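Local coordinates for dihydropteroate synthase (Stenotrophomonas maltophilia, PDB 7L6P), which probably catalyses the condensation of para-aminobenzoate with 6-hydroxymethyl-7,8-dihydropterin diphosphate to form 7,8-dihydropteroate, the immediate precursor of folate derivatives, at residues L195-G200 / L223-L228; G125-I130 / T145-V150; A28-I33 / A275-L280. All coordinates share one frame; numbering follows the deposited sequence.

Interaction 1 of 3, residues L195-G200 / L223-L228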
loop_
_atom_site.group_PDB
_atom_site.type_symbol
_atom_site.label_atom_id
_atom_site.label_comp_id
_atom_site.label_asym_id
_atom_site.label_seq_id
_atom_site.Cartn_x
_atom_site.Cartn_y
_atom_site.Cartn_z
ATOM N N LEU A 195 -16.318 15.935 -17.334
ATOM C CA LEU A 195 -15.996 16.517 -16.031
ATOM C C LEU A 195 -15.523 15.472 -15.021
ATOM O O LEU A 195 -16.130 14.405 -14.866
ATOM C CB LEU A 195 -17.202 17.271 -15.462
ATOM C CG LEU A 195 -17.517 18.538 -16.260
ATOM C CD1 LEU A 195 -18.969 19.011 -16.050
ATOM C CD2 LEU A 195 -16.512 19.628 -15.906
ATOM N N LEU A 196 -14.463 15.821 -14.292
ATOM C CA LEU A 196 -13.964 15.044 -13.171
ATOM C C LEU A 196 -13.795 15.988 -11.998
ATOM O O LEU A 196 -13.692 17.201 -12.177
ATOM C CB LEU A 196 -12.613 14.369 -13.470
ATOM C CG LEU A 196 -12.520 13.385 -14.633
ATOM C CD1 LEU A 196 -12.481 14.121 -15.966
ATOM C CD2 LEU A 196 -11.293 12.472 -14.470
ATOM N N ILE A 197 -13.751 15.423 -10.794
ATOM C CA ILE A 197 -13.443 16.187 -9.597
ATOM C C ILE A 197 -12.127 15.686 -9.020
ATOM O O ILE A 197 -11.693 14.545 -9.240
ATOM C CB ILE A 197 -14.551 16.093 -8.539
ATOM C CG1 ILE A 197 -14.786 14.626 -8.192
ATOM C CG2 ILE A 197 -15.848 16.781 -9.063
ATOM C CD1 ILE A 197 -15.709 14.415 -7.030
ATOM N N ASP A 198 -11.505 16.563 -8.243
ATOM C CA ASP A 198 -10.256 16.287 -7.563
ATOM C C ASP A 198 -10.325 16.990 -6.219
ATOM O O ASP A 198 -10.608 18.198 -6.166
ATOM C CB ASP A 198 -9.100 16.794 -8.418
ATOM C CG ASP A 198 -7.739 16.602 -7.779
ATOM O OD1 ASP A 198 -7.652 16.180 -6.602
ATOM O OD2 ASP A 198 -6.747 16.931 -8.473
ATOM N N LEU A 199 -10.093 16.244 -5.133
ATOM C CA LEU A 199 -10.255 16.855 -3.818
ATOM C C LEU A 199 -9.112 17.803 -3.477
ATOM O O LEU A 199 -9.241 18.592 -2.532
ATOM C CB LEU A 199 -10.413 15.768 -2.750
ATOM C CG LEU A 199 -11.620 14.825 -2.916
ATOM C CD1 LEU A 199 -11.745 13.863 -1.745
ATOM C CD2 LEU A 199 -12.937 15.627 -3.117
ATOM N N GLY A 200 -8.006 17.752 -4.222
ATOM C CA GLY A 200 -6.890 18.652 -4.021
ATOM C C GLY A 200 -6.193 18.437 -2.694
ATOM O O GLY A 200 -5.989 19.382 -1.931
ATOM N N LEU A 223 -21.589 13.066 -6.392
ATOM C CA LEU A 223 -21.544 14.052 -7.474
ATOM C C LEU A 223 -21.681 13.412 -8.858
ATOM O O LEU A 223 -21.975 14.121 -9.819
ATOM C CB LEU A 223 -20.258 14.882 -7.388
ATOM C CG LEU A 223 -20.262 15.687 -6.095
ATOM C CD1 LEU A 223 -18.935 16.440 -5.797
ATOM C CD2 LEU A 223 -21.445 16.639 -6.133
ATOM N N GLY A 224 -21.449 12.107 -8.991
ATOM C CA GLY A 224 -21.672 11.429 -10.252
ATOM C C GLY A 224 -20.622 11.629 -11.324
ATOM O O GLY A 224 -20.912 11.384 -12.495
ATOM N N VAL A 225 -19.415 12.066 -10.975
ATOM C CA VAL A 225 -18.327 12.237 -11.936
ATOM C C VAL A 225 -17.116 11.483 -11.407
ATOM O O VAL A 225 -16.977 11.292 -10.190
ATOM C CB VAL A 225 -17.974 13.732 -12.148
ATOM C CG1 VAL A 225 -19.096 14.472 -12.834
ATOM C CG2 VAL A 225 -17.665 14.371 -10.829
ATOM N N PRO A 226 -16.206 11.075 -12.289
ATOM C CA PRO A 226 -14.990 10.399 -11.825
ATOM C C PRO A 226 -14.167 11.289 -10.900
ATOM O O PRO A 226 -14.125 12.518 -11.043
ATOM C CB PRO A 226 -14.231 10.090 -13.122
ATOM C CG PRO A 226 -15.302 10.043 -14.185
ATOM C CD PRO A 226 -16.320 11.079 -13.758
ATOM N N MET A 227 -13.510 10.639 -9.943
ATOM C CA MET A 227 -12.728 11.303 -8.925
ATOM C C MET A 227 -11.261 10.957 -9.117
ATOM O O MET A 227 -10.897 9.777 -9.174
ATOM C CB MET A 227 -13.190 10.901 -7.527
ATOM C CG MET A 227 -12.459 11.662 -6.404
ATOM S SD MET A 227 -13.331 11.549 -4.835
ATOM C CE MET A 227 -13.536 9.745 -4.746
ATOM N N LEU A 228 -10.428 11.986 -9.199
ATOM C CA LEU A 228 -8.997 11.838 -9.313
ATOM C C LEU A 228 -8.365 12.170 -7.967
ATOM O O LEU A 228 -8.721 13.175 -7.331
ATOM C CB LEU A 228 -8.467 12.760 -10.414
ATOM C CG LEU A 228 -6.958 12.790 -10.693
ATOM C CD1 LEU A 228 -6.693 13.130 -12.165
ATOM C CD2 LEU A 228 -6.267 13.803 -9.786
HETATM O O HOH W 1 -9.157 13.427 -4.945
#
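The carboxylate of Asp-198 has the methyl CD2 of Leu-228 packed over one face, 3.4 Å from Asp-198 OD2, while the backbone N-H of Gly-200 approaches OD1 from the other, 54° out of the plane. The hydrogen bond from Gly-200 N to Asp-198 OD1, 2.9 Å, closes an Asx turn at the C-terminal end of strand 195-198. The puckered ring of Pro-226 takes both its neighbours on one face: Leu-195 O above CD and the Leu-196 branch point CG above CB. The two segments belong to a beta-alpha-beta unit of the TIM barrel, in which strands 195-198 and 227-229 run parallel with helix 207-215 between them. Evidence for the pairing is a pair of nearly straight bonds from one residue: Ile-197 N donates to Pro-226 O (2.9 Å, 165°), and Ile-197 O accepts from Leu-228 N (2.9 Å). On the helix-facing side, Ile-197 also packs on Leu-178 of helix 170-188. Its CG1 sits between the backbone N and the carbonyl carbon (chi1 57°), which lets CD1 run on to Leu-223 CD1 while the CG2 branch presses against Val-225 CG2 at 3.5 Å.

Interaction 2 of 3, residues G125-I130 / T145-V150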
loop_
_atom_site.group_PDB
_atom_site.type_symbol
_atom_site.label_atom_id
_atom_site.label_comp_id
_atom_site.label_asym_id
_atom_site.label_seq_id
_atom_site.Cartn_x
_atom_site.Cartn_y
_atom_site.Cartn_z
ATOM N N GLY A 125 -5.302 15.909 -24.555
ATOM C CA GLY A 125 -6.660 15.398 -24.551
ATOM C C GLY A 125 -7.339 15.469 -23.199
ATOM O O GLY A 125 -8.296 14.735 -22.931
ATOM N N MET A 126 -6.826 16.331 -22.326
ATOM C CA MET A 126 -7.349 16.519 -20.981
ATOM C C MET A 126 -6.732 17.781 -20.392
ATOM O O MET A 126 -5.617 18.167 -20.758
ATOM C CB MET A 126 -7.062 15.301 -20.090
ATOM C CG MET A 126 -7.435 15.522 -18.636
ATOM S SD MET A 126 -7.238 14.089 -17.581
ATOM C CE MET A 126 -8.556 13.047 -18.204
ATOM N N ILE A 127 -7.502 18.459 -19.541
ATOM C CA ILE A 127 -7.050 19.618 -18.783
ATOM C C ILE A 127 -7.154 19.279 -17.302
ATOM O O ILE A 127 -8.212 18.845 -16.832
ATOM C CB ILE A 127 -7.874 20.878 -19.113
ATOM C CG1 ILE A 127 -7.615 21.304 -20.559
ATOM C CG2 ILE A 127 -7.545 22.008 -18.143
ATOM C CD1 ILE A 127 -8.553 22.352 -21.070
ATOM N N ASN A 128 -6.068 19.484 -16.570
ATOM C CA ASN A 128 -6.018 19.237 -15.133
ATOM C C ASN A 128 -5.786 20.583 -14.454
ATOM O O ASN A 128 -4.688 21.142 -14.547
ATOM C CB ASN A 128 -4.901 18.240 -14.809
ATOM C CG ASN A 128 -4.977 17.695 -13.394
ATOM O OD1 ASN A 128 -6.016 17.767 -12.739
ATOM N ND2 ASN A 128 -3.856 17.157 -12.907
ATOM N N ASP A 129 -6.816 21.128 -13.799
ATOM C CA ASP A 129 -6.788 22.522 -13.340
ATOM C C ASP A 129 -6.824 22.607 -11.815
ATOM O O ASP A 129 -7.854 22.311 -11.196
ATOM C CB ASP A 129 -7.954 23.305 -13.942
ATOM C CG ASP A 129 -7.964 24.778 -13.505
ATOM O OD1 ASP A 129 -7.001 25.265 -12.855
ATOM O OD2 ASP A 129 -8.951 25.454 -13.821
ATOM N N ILE A 130 -5.718 23.066 -11.215
ATOM C CA ILE A 130 -5.681 23.252 -9.764
ATOM C C ILE A 130 -6.682 24.314 -9.297
ATOM O O ILE A 130 -7.094 24.307 -8.131
ATOM C CB ILE A 130 -4.263 23.637 -9.281
ATOM C CG1 ILE A 130 -3.812 24.971 -9.878
ATOM C CG2 ILE A 130 -3.243 22.557 -9.596
ATOM C CD1 ILE A 130 -2.610 25.578 -9.128
ATOM N N THR A 145 -12.778 23.634 -25.776
ATOM C CA THR A 145 -11.812 22.636 -26.227
ATOM C C THR A 145 -12.465 21.276 -26.436
ATOM O O THR A 145 -12.053 20.530 -27.331
ATOM C CB THR A 145 -10.665 22.494 -25.226
ATOM O OG1 THR A 145 -11.164 21.886 -24.031
ATOM C CG2 THR A 145 -10.061 23.844 -24.893
ATOM N N GLY A 146 -13.468 20.934 -25.627
ATOM C CA GLY A 146 -14.135 19.655 -25.751
ATOM C C GLY A 146 -13.426 18.491 -25.089
ATOM O O GLY A 146 -13.834 17.342 -25.289
ATOM N N VAL A 147 -12.377 18.733 -24.308
ATOM C CA VAL A 147 -11.693 17.621 -23.655
ATOM C C VAL A 147 -12.126 17.537 -22.196
ATOM O O VAL A 147 -12.540 18.547 -21.612
ATOM C CB VAL A 147 -10.174 17.764 -23.786
ATOM C CG1 VAL A 147 -9.801 17.880 -25.244
ATOM C CG2 VAL A 147 -9.691 18.990 -23.011
ATOM N N PRO A 148 -12.032 16.372 -21.565
ATOM C CA PRO A 148 -12.365 16.281 -20.135
ATOM C C PRO A 148 -11.509 17.214 -19.288
ATOM O O PRO A 148 -10.365 17.524 -19.624
ATOM C CB PRO A 148 -12.091 14.806 -19.807
ATOM C CG PRO A 148 -12.323 14.097 -21.115
ATOM C CD PRO A 148 -11.813 15.046 -22.169
ATOM N N VAL A 149 -12.093 17.706 -18.198
ATOM C CA VAL A 149 -11.448 18.699 -17.344
ATOM C C VAL A 149 -11.604 18.264 -15.894
ATOM O O VAL A 149 -12.697 17.877 -15.465
ATOM C CB VAL A 149 -12.025 20.119 -17.541
ATOM C CG1 VAL A 149 -11.369 21.087 -16.555
ATOM C CG2 VAL A 149 -11.844 20.612 -18.981
ATOM N N VAL A 150 -10.513 18.310 -15.146
ATOM C CA VAL A 150 -10.522 17.976 -13.727
ATOM C C VAL A 150 -10.755 19.250 -12.921
ATOM O O VAL A 150 -9.944 20.178 -12.964
ATOM C CB VAL A 150 -9.202 17.311 -13.319
ATOM C CG1 VAL A 150 -9.244 16.936 -11.875
ATOM C CG2 VAL A 150 -8.956 16.096 -14.176
#
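Ile-127 uses both of its backbone polar atoms on segment 145-150. Its N-H goes to Pro-148 O, 3.0 Å from Ile-127 N, and its carbonyl oxygen takes the N-H of Val-150, 2.9 Å between Val-150 N and Ile-127 O; the angles at hydrogen, 167° and 163°, show both to be nearly straight. The next bond along, Asp-129 N to Val-150 O, is weak at 3.4 Å. The remaining edge of strand 126-129 is paired with strand 106-109, where Met-126 and Asn-128 bond to Ile-108. These pairs make segments 125-130 and 145-150 parallel neighbours in the TIM barrel, the two strands of a beta-alpha-beta unit joined through helix 138-145.

Ile-127 and Val-149 point to the helix side, where Ile-127 CB meets Val-149 CG2 at 4.0 Å and Met-116 of helix 113-121 adds cover. Toward the barrel interior, the side chains of Asn-128 and Val-150 run alongside each other in the same direction. Asn-128 OD1 rests 3.3 Å from Val-150 CB, a contact with carbon, whereas ND2 is bonded to Asp-69 OD2, which would fix the rotation of the buried amide. The carboxylate of Asp-129 is gripped by backbone N-H groups ahead of it, OD1 by Tyr-131 and OD2 by Leu-133. In Thr-145, chi1 of 69° tucks OG1 over its own backbone, where it bonds to Ala-142 O within the helix and weakly accepts from Val-147 N; Ile-127 CD1 reaches it tip to tip, 4.0 Å from OG1.

Interaction 3 of 3, residues A28-I33 / A275-L280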
loop_
_atom_site.group_PDB
_atom_site.type_symbol
_atom_site.label_atom_id
_atom_site.label_comp_id
_atom_site.label_asym_id
_atom_site.label_seq_id
_atom_site.Cartn_x
_atom_site.Cartn_y
_atom_site.Cartn_z
ATOM N N ALA A 28 -9.092 1.446 -11.447
ATOM C CA ALA A 28 -8.343 2.679 -11.236
ATOM C C ALA A 28 -7.267 2.817 -12.297
ATOM O O ALA A 28 -6.664 1.832 -12.717
ATOM C CB ALA A 28 -7.717 2.695 -9.844
ATOM N N ARG A 29 -7.077 4.033 -12.791
ATOM C CA ARG A 29 -6.054 4.298 -13.793
ATOM C C ARG A 29 -4.947 5.144 -13.181
ATOM O O ARG A 29 -5.194 5.929 -12.263
ATOM C CB ARG A 29 -6.650 5.002 -15.006
ATOM C CG ARG A 29 -7.703 4.140 -15.628
ATOM C CD ARG A 29 -7.076 2.801 -15.882
ATOM N NE ARG A 29 -7.898 1.918 -16.684
ATOM C CZ ARG A 29 -7.401 1.033 -17.532
ATOM N NH1 ARG A 29 -6.098 0.963 -17.760
ATOM N NH2 ARG A 29 -8.219 0.144 -18.099
ATOM N N VAL A 30 -3.720 4.955 -13.674
ATOM C CA VAL A 30 -2.552 5.640 -13.133
ATOM C C VAL A 30 -2.122 6.748 -14.086
ATOM O O VAL A 30 -1.786 6.485 -15.250
ATOM C CB VAL A 30 -1.386 4.678 -12.888
ATOM C CG1 VAL A 30 -0.253 5.471 -12.284
ATOM C CG2 VAL A 30 -1.819 3.526 -11.993
ATOM N N MET A 31 -2.103 7.979 -13.571
ATOM C CA MET A 31 -1.654 9.166 -14.288
ATOM C C MET A 31 -0.229 9.482 -13.856
ATOM O O MET A 31 0.019 9.704 -12.666
ATOM C CB MET A 31 -2.592 10.343 -13.990
ATOM C CG MET A 31 -2.138 11.701 -14.509
ATOM S SD MET A 31 -3.122 13.093 -13.875
ATOM C CE MET A 31 -4.387 13.343 -15.138
ATOM N N GLY A 32 0.705 9.488 -14.806
ATOM C CA GLY A 32 2.091 9.828 -14.504
ATOM C C GLY A 32 2.355 11.328 -14.525
ATOM O O GLY A 32 1.855 12.049 -15.381
ATOM N N ILE A 33 3.174 11.785 -13.591
ATOM C CA ILE A 33 3.497 13.204 -13.469
ATOM C C ILE A 33 4.748 13.504 -14.286
ATOM O O ILE A 33 5.776 12.842 -14.124
ATOM C CB ILE A 33 3.676 13.598 -11.998
ATOM C CG1 ILE A 33 2.351 13.376 -11.262
ATOM C CG2 ILE A 33 4.232 15.040 -11.859
ATOM C CD1 ILE A 33 2.434 13.578 -9.783
ATOM N N ALA A 275 5.410 1.407 -9.023
ATOM C CA ALA A 275 5.032 0.986 -7.679
ATOM C C ALA A 275 3.522 0.997 -7.506
ATOM O O ALA A 275 2.943 0.034 -6.983
ATOM C CB ALA A 275 5.693 1.894 -6.646
ATOM N N THR A 276 2.868 2.070 -7.970
ATOM C CA THR A 276 1.421 2.198 -7.845
ATOM C C THR A 276 0.699 1.145 -8.678
ATOM O O THR A 276 -0.308 0.578 -8.236
ATOM C CB THR A 276 0.995 3.609 -8.252
ATOM O OG1 THR A 276 1.802 4.562 -7.548
ATOM C CG2 THR A 276 -0.487 3.854 -7.917
ATOM N N VAL A 277 1.196 0.881 -9.888
ATOM C CA VAL A 277 0.611 -0.163 -10.717
ATOM C C VAL A 277 0.657 -1.497 -9.985
ATOM O O VAL A 277 -0.350 -2.213 -9.906
ATOM C CB VAL A 277 1.341 -0.250 -12.066
ATOM C CG1 VAL A 277 0.988 -1.583 -12.776
ATOM C CG2 VAL A 277 1.072 0.963 -12.918
ATOM N N ASP A 278 1.827 -1.837 -9.413
ATOM C CA ASP A 278 1.980 -3.109 -8.707
ATOM C C ASP A 278 0.981 -3.226 -7.565
ATOM O O ASP A 278 0.392 -4.292 -7.358
ATOM C CB ASP A 278 3.408 -3.276 -8.172
ATOM C CG ASP A 278 4.433 -3.582 -9.267
ATOM O OD1 ASP A 278 4.060 -3.601 -10.463
ATOM O OD2 ASP A 278 5.629 -3.798 -8.923
ATOM N N ALA A 279 0.800 -2.151 -6.791
ATOM C CA ALA A 279 -0.202 -2.176 -5.728
ATOM C C ALA A 279 -1.622 -2.358 -6.283
ATOM O O ALA A 279 -2.425 -3.113 -5.718
ATOM C CB ALA A 279 -0.122 -0.898 -4.903
ATOM N N LEU A 280 -1.963 -1.655 -7.372
ATOM C CA LEU A 280 -3.332 -1.743 -7.883
ATOM C C LEU A 280 -3.632 -3.124 -8.458
ATOM O O LEU A 280 -4.775 -3.595 -8.363
ATOM C CB LEU A 280 -3.599 -0.631 -8.907
ATOM C CG LEU A 280 -3.688 0.757 -8.237
ATOM C CD1 LEU A 280 -4.068 1.923 -9.180
ATOM C CD2 LEU A 280 -4.663 0.701 -7.068
#
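Apolar contact does the joining here, and three methyl-bearing groups converge on Val-30 CG2. Leu-280 CD1 lies 3.9 Å from Val-30 CG2, and Val-277 CG2 comes to 4.0 Å of the same methyl; Thr-276 CG2 is farther off, at 4.3 Å. The Leu-280 methyl CD1 serves a second partner, Ala-28 CB, at 3.8 Å, so it bridges the two strand-side residues. In Val-30, chi1 of -178° sets CG1 opposite the backbone N and swings CG2 to the helix, where the two valines, Val-30 and Val-277, meet nearly perpendicular to each other.

In backbone terms, the axes of strand 29-33 and helix 275-280 are 9.3 Å apart at closest approach and 174° from parallel, thus almost exactly antiparallel. Helix 273-287 follows the last strand of the TIM barrel, 267-270, and packs over the first, 29-35, on the outside of the closed sheet.

The polar ends of Thr-276 and Asp-278 find their partners elsewhere. Thr-276 OG1 bonds to Asp-272 O one turn earlier. Asp-278 OD2 is paired with Arg-243 NE of the second subunit in a salt bridge, and Ala-279 packs on that subunit's Ala-255.

How the interactions relate
All three contacts share the eight-stranded parallel barrel. Interactions 1 and 2, with centres about 12 Å apart, are neighbours along it: Leu-196 N lies 3.0 Å from Val-149 O, a probable hydrogen bond, and Asp-198 CB packs 3.5 Å from Val-150 CG1. Interaction 3 is farther, its centre about 17 Å from that of interaction 1 and 20 Å from that of interaction 2, yet Met-31 spans the gap through the interior. Its CE is 3.8 Å from both Leu-228 CD1 and Met-126 SD. A bound imidazole in the active site comes within about 3 Å of the Asn-128 side chain and 4 Å of the Asp-198 side chain, linking interactions 2 and 1 to one pocket.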